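Local atomic coordinates of peptidoglycan synthetase penicillin-binding protein 3 (Bifidobacterium adolescentis, PDB entry 4YE5), a protein that probably binds penicillin and cross-links peptidoglycan strands as a class B penicillin-binding protein with a transpeptidase domain. Residues Met156-Asp164 and Gly169-Glu177. Residues are numbered along the deposited sequence; the frame is centred on the assembly and turned at random.
Sequences MGSLLGGVD and GVAGIEQME
E174 reaches across to the backbone of L160 and G162 and the side chain of V163, and its own side chain can be traced atom by atom. E174 CB lies 3.5 Å from G162 O. E174 CG, anti to its own carbonyl carbon (chi1 -65°), comes 3.3 Å from L160 O. A bend at chi2 (-83°) then carries the carboxylate over to V163, whose CG1 is 3.7 Å from E174 OE1. This is a van der Waals contact, the two side chains crossing obliquely; the polar tip is satisfied by a salt bridge from OE1 to R32 and, on OE2, by a salt bridge to R148 and a hydrogen bond to Y150. Three partners from outside the contact thus fix the rotation of a buried carboxylate, and the two arginines would be expected to favour its ionised form.

Backbone bonds hold the pieces together. The carbonyls of L159 and L160, at the end of helix 157-160, accept the backbone N-H groups of I173 and E174 respectively. The second of these bonds is long but straight (3.2 Å between E174 N and L160 O, 168° at the hydrogen). Farther along, V170 N donates to G162 O at 3.0 Å, and a register shift between G162 and V163 marks a beta bulge. G161 and G172 let the chains come close where they meet: their CA atoms are 4.0 Å apart, both have positive phi, and neither puts a side chain between the backbones. Beside them, I173 CD1 packs 4.0 Å from L159 CG.

The whole is a short beta hairpin, 162-163 with 169-171, flanked in sequence by the two short helices, within the PBP dimerisation domain. Strand 35-36 packs against L160, I173 and E174, while L217 of strand 214-217 also meets I173.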
HETATM    1  N   MSE A 156     -10.047   0.530  -0.831  1.00 18.57           N
HETATM    2  CA  MSE A 156      -8.707   0.046  -0.475  1.00 16.83           C
HETATM    3  C   MSE A 156      -8.599  -0.498   0.980  1.00 16.57           C
HETATM    4  O   MSE A 156      -7.611  -0.259   1.675  1.00 18.28           O
HETATM    5  CB  MSE A 156      -7.645   1.139  -0.758  1.00 16.12           C
HETATM    6  CG  MSE A 156      -7.741   2.416   0.134  1.00 18.11           C
HETATM    7 SE   MSE A 156      -6.346   3.765  -0.280  0.66 25.46          SE
HETATM    8  CE  MSE A 156      -7.552   5.189  -0.783  1.00 34.42           C
ATOM      9  N   GLY A 157      -9.614  -1.242   1.416  1.00 18.62           N
ATOM     10  CA  GLY A 157      -9.741  -1.629   2.819  1.00 19.39           C
ATOM     11  C   GLY A 157      -8.565  -2.427   3.353  1.00 21.76           C
ATOM     12  O   GLY A 157      -8.060  -2.149   4.439  1.00 20.71           O
ATOM     13  N   SER A 158      -8.097  -3.406   2.590  1.00 17.18           N
ATOM     14  CA  SER A 158      -7.033  -4.265   3.096  1.00 23.25           C
ATOM     15  C   SER A 158      -5.681  -3.605   2.905  1.00 22.00           C
ATOM     16  O   SER A 158      -4.695  -3.957   3.591  1.00 20.75           O
ATOM     17  CB  SER A 158      -7.055  -5.635   2.405  1.00 25.37           C
ATOM     18  OG  SER A 158      -6.893  -5.467   1.001  1.00 34.11           O
ATOM     19  N   LEU A 159      -5.613  -2.642   1.987  1.00 16.85           N
ATOM     20  CA  LEU A 159      -4.383  -1.854   1.844  1.00 20.79           C
ATOM     21  C   LEU A 159      -4.197  -0.902   3.037  1.00 22.58           C
ATOM     22  O   LEU A 159      -3.083  -0.684   3.493  1.00 19.32           O
ATOM     23  CB  LEU A 159      -4.393  -1.043   0.536  1.00 16.42           C
ATOM     24  CG  LEU A 159      -3.129  -0.243   0.212  1.00 26.84           C
ATOM     25  CD1 LEU A 159      -1.906  -1.142   0.134  1.00 27.37           C
ATOM     26  CD2 LEU A 159      -3.302   0.547  -1.084  1.00 26.30           C
ATOM     27  N   LEU A 160      -5.283  -0.288   3.486  1.00 17.13           N
ATOM     28  CA  LEU A 160      -5.239   0.561   4.675  1.00 22.88           C
ATOM     29  C   LEU A 160      -4.955  -0.303   5.900  1.00 21.79           C
ATOM     30  O   LEU A 160      -4.148   0.051   6.743  1.00 20.87           O
ATOM     31  CB  LEU A 160      -6.572   1.300   4.856  1.00 18.83           C
ATOM     32  CG  LEU A 160      -6.711   2.493   3.896  1.00 22.69           C
ATOM     33  CD1 LEU A 160      -8.095   3.117   3.974  1.00 19.38           C
ATOM     34  CD2 LEU A 160      -5.641   3.528   4.203  1.00 23.78           C
ATOM     35  N   GLY A 161      -5.613  -1.458   5.976  1.00 21.20           N
ATOM     36  CA  GLY A 161      -5.391  -2.390   7.061  1.00 18.34           C
ATOM     37  C   GLY A 161      -6.299  -2.092   8.244  1.00 18.61           C
ATOM     38  O   GLY A 161      -7.532  -2.036   8.092  1.00 21.32           O
ATOM     39  N   GLY A 162      -5.695  -1.881   9.417  1.00 18.94           N
ATOM     40  CA  GLY A 162      -6.467  -1.625  10.627  1.00 19.22           C
ATOM     41  C   GLY A 162      -5.587  -1.544  11.867  1.00 23.67           C
ATOM     42  O   GLY A 162      -4.381  -1.824  11.805  1.00 23.38           O
ATOM     43  N   VAL A 163      -6.187  -1.143  12.985  1.00 23.75           N
ATOM     44  CA  VAL A 163      -5.483  -1.090  14.268  1.00 29.90           C
ATOM     45  C   VAL A 163      -6.122  -2.035  15.299  1.00 31.98           C
ATOM     46  O   VAL A 163      -7.287  -2.412  15.168  1.00 30.82           O
ATOM     47  CB  VAL A 163      -5.462   0.342  14.835  1.00 25.59           C
ATOM     48  CG1 VAL A 163      -4.803   1.310  13.846  1.00 21.74           C
ATOM     49  CG2 VAL A 163      -6.876   0.801  15.157  1.00 29.67           C
ATOM     50  N   ASP A 164      -5.370  -2.432  16.320  1.00 33.81           N
ATOM     51  CA  ASP A 164      -5.967  -3.240  17.391  1.00 35.49           C
ATOM     52  C   ASP A 164      -6.646  -2.348  18.443  1.00 33.04           C
ATOM     53  O   ASP A 164      -6.677  -1.134  18.286  1.00 29.27           O
ATOM     54  CB  ASP A 164      -4.935  -4.198  18.025  1.00 33.81           C
ATOM     55  CG  ASP A 164      -3.805  -3.473  18.751  1.00 34.97           C
ATOM     56  OD1 ASP A 164      -3.898  -2.250  19.016  1.00 32.57           O
ATOM     57  OD2 ASP A 164      -2.800  -4.146  19.052  1.00 42.96           O
ATOM     58  N   GLY A 169      -1.168  -0.188  14.856  1.00 23.91           N
ATOM     59  CA  GLY A 169      -1.352  -0.698  13.490  1.00 24.97           C
ATOM     60  C   GLY A 169      -0.940  -2.155  13.336  1.00 26.60           C
ATOM     61  O   GLY A 169       0.202  -2.496  13.611  1.00 29.71           O
ATOM     62  N   VAL A 170      -1.863  -3.026  12.918  1.00 24.51           N
ATOM     63  CA  VAL A 170      -1.540  -4.450  12.787  1.00 23.68           C
ATOM     64  C   VAL A 170      -1.693  -5.030  11.361  1.00 29.65           C
ATOM     65  O   VAL A 170      -1.477  -6.225  11.147  1.00 24.99           O
ATOM     66  CB  VAL A 170      -2.344  -5.314  13.799  1.00 29.64           C
ATOM     67  CG1 VAL A 170      -1.911  -4.987  15.249  1.00 32.61           C
ATOM     68  CG2 VAL A 170      -3.841  -5.090  13.615  1.00 27.98           C
ATOM     69  N   ALA A 171      -2.043  -4.189  10.394  1.00 24.30           N
ATOM     70  CA  ALA A 171      -2.081  -4.613   8.991  1.00 23.48           C
ATOM     71  C   ALA A 171      -1.969  -3.392   8.108  1.00 23.13           C
ATOM     72  O   ALA A 171      -2.236  -2.284   8.567  1.00 21.83           O
ATOM     73  CB  ALA A 171      -3.384  -5.367   8.679  1.00 21.58           C
ATOM     74  N   GLY A 172      -1.584  -3.605   6.844  1.00 23.14           N
ATOM     75  CA  GLY A 172      -1.626  -2.568   5.832  1.00 21.59           C
ATOM     76  C   GLY A 172      -0.781  -1.356   6.163  1.00 19.89           C
ATOM     77  O   GLY A 172       0.237  -1.455   6.837  1.00 20.49           O
ATOM     78  N   ILE A 173      -1.196  -0.208   5.645  1.00 18.47           N
ATOM     79  CA  ILE A 173      -0.482   1.042   5.861  1.00 20.14           C
ATOM     80  C   ILE A 173      -0.418   1.435   7.361  1.00 19.38           C
ATOM     81  O   ILE A 173       0.581   1.994   7.824  1.00 19.34           O
ATOM     82  CB  ILE A 173      -1.141   2.143   5.013  1.00 24.98           C
ATOM     83  CG1 ILE A 173      -0.892   1.824   3.523  1.00 30.49           C
ATOM     84  CG2 ILE A 173      -0.563   3.515   5.361  1.00 18.95           C
ATOM     85  CD1 ILE A 173      -1.692   2.648   2.607  1.00 34.74           C
ATOM     86  N   GLU A 174      -1.459   1.090   8.112  1.00 20.13           N
ATOM     87  CA  GLU A 174      -1.478   1.364   9.569  1.00 23.96           C
ATOM     88  C   GLU A 174      -0.262   0.744  10.237  1.00 22.72           C
ATOM     89  O   GLU A 174       0.359   1.337  11.112  1.00 25.18           O
ATOM     90  CB  GLU A 174      -2.762   0.804  10.211  1.00 19.16           C
ATOM     91  CG  GLU A 174      -4.049   1.477   9.738  1.00 18.76           C
ATOM     92  CD  GLU A 174      -4.357   2.779  10.478  1.00 23.73           C
ATOM     93  OE1 GLU A 174      -3.447   3.355  11.122  1.00 19.94           O
ATOM     94  OE2 GLU A 174      -5.522   3.231  10.421  1.00 22.78           O
ATOM     95  N   GLN A 175       0.093  -0.458   9.796  1.00 22.37           N
ATOM     96  CA  GLN A 175       1.226  -1.156  10.371  1.00 22.97           C
ATOM     97  C   GLN A 175       2.532  -0.591   9.826  1.00 28.43           C
ATOM     98  O   GLN A 175       3.455  -0.293  10.578  1.00 25.43           O
ATOM     99  CB  GLN A 175       1.135  -2.650  10.051  1.00 20.72           C
ATOM    100  CG  GLN A 175       2.420  -3.431  10.363  1.00 26.89           C
ATOM    101  CD  GLN A 175       2.274  -4.913  10.055  1.00 39.66           C
ATOM    102  OE1 GLN A 175       1.162  -5.410   9.888  1.00 46.64           O
ATOM    103  NE2 GLN A 175       3.396  -5.618   9.957  1.00 45.94           N
HETATM  104  N   MSE A 176       2.614  -0.442   8.509  1.00 26.79           N
HETATM  105  CA  MSE A 176       3.852   0.041   7.902  1.00 23.37           C
HETATM  106  C   MSE A 176       4.265   1.416   8.411  1.00 24.92           C
HETATM  107  O   MSE A 176       5.444   1.681   8.610  1.00 26.32           O
HETATM  108  CB  MSE A 176       3.695   0.134   6.391  1.00 20.27           C
HETATM  109  CG  MSE A 176       4.960   0.548   5.711  1.00 30.26           C
HETATM  110 SE   MSE A 176       4.689   0.435   3.794  0.43 39.72          SE
HETATM  111  CE  MSE A 176       3.921   2.160   3.593  1.00 19.60           C
ATOM    112  N   GLU A 177       3.288   2.299   8.579  1.00 22.53           N
ATOM    113  CA  GLU A 177       3.558   3.674   8.997  1.00 23.21           C
ATOM    114  C   GLU A 177       3.282   3.870  10.490  1.00 27.38           C
ATOM    115  O   GLU A 177       3.094   4.994  10.942  1.00 24.25           O
ATOM    116  CB  GLU A 177       2.683   4.629   8.190  1.00 22.50           C
ATOM    117  CG  GLU A 177       3.068   4.648   6.700  1.00 23.31           C
ATOM    118  CD  GLU A 177       4.500   5.050   6.532  1.00 31.44           C
ATOM    119  OE1 GLU A 177       4.843   6.176   6.967  1.00 37.60           O
ATOM    120  OE2 GLU A 177       5.292   4.223   6.026  1.00 35.33           O
TER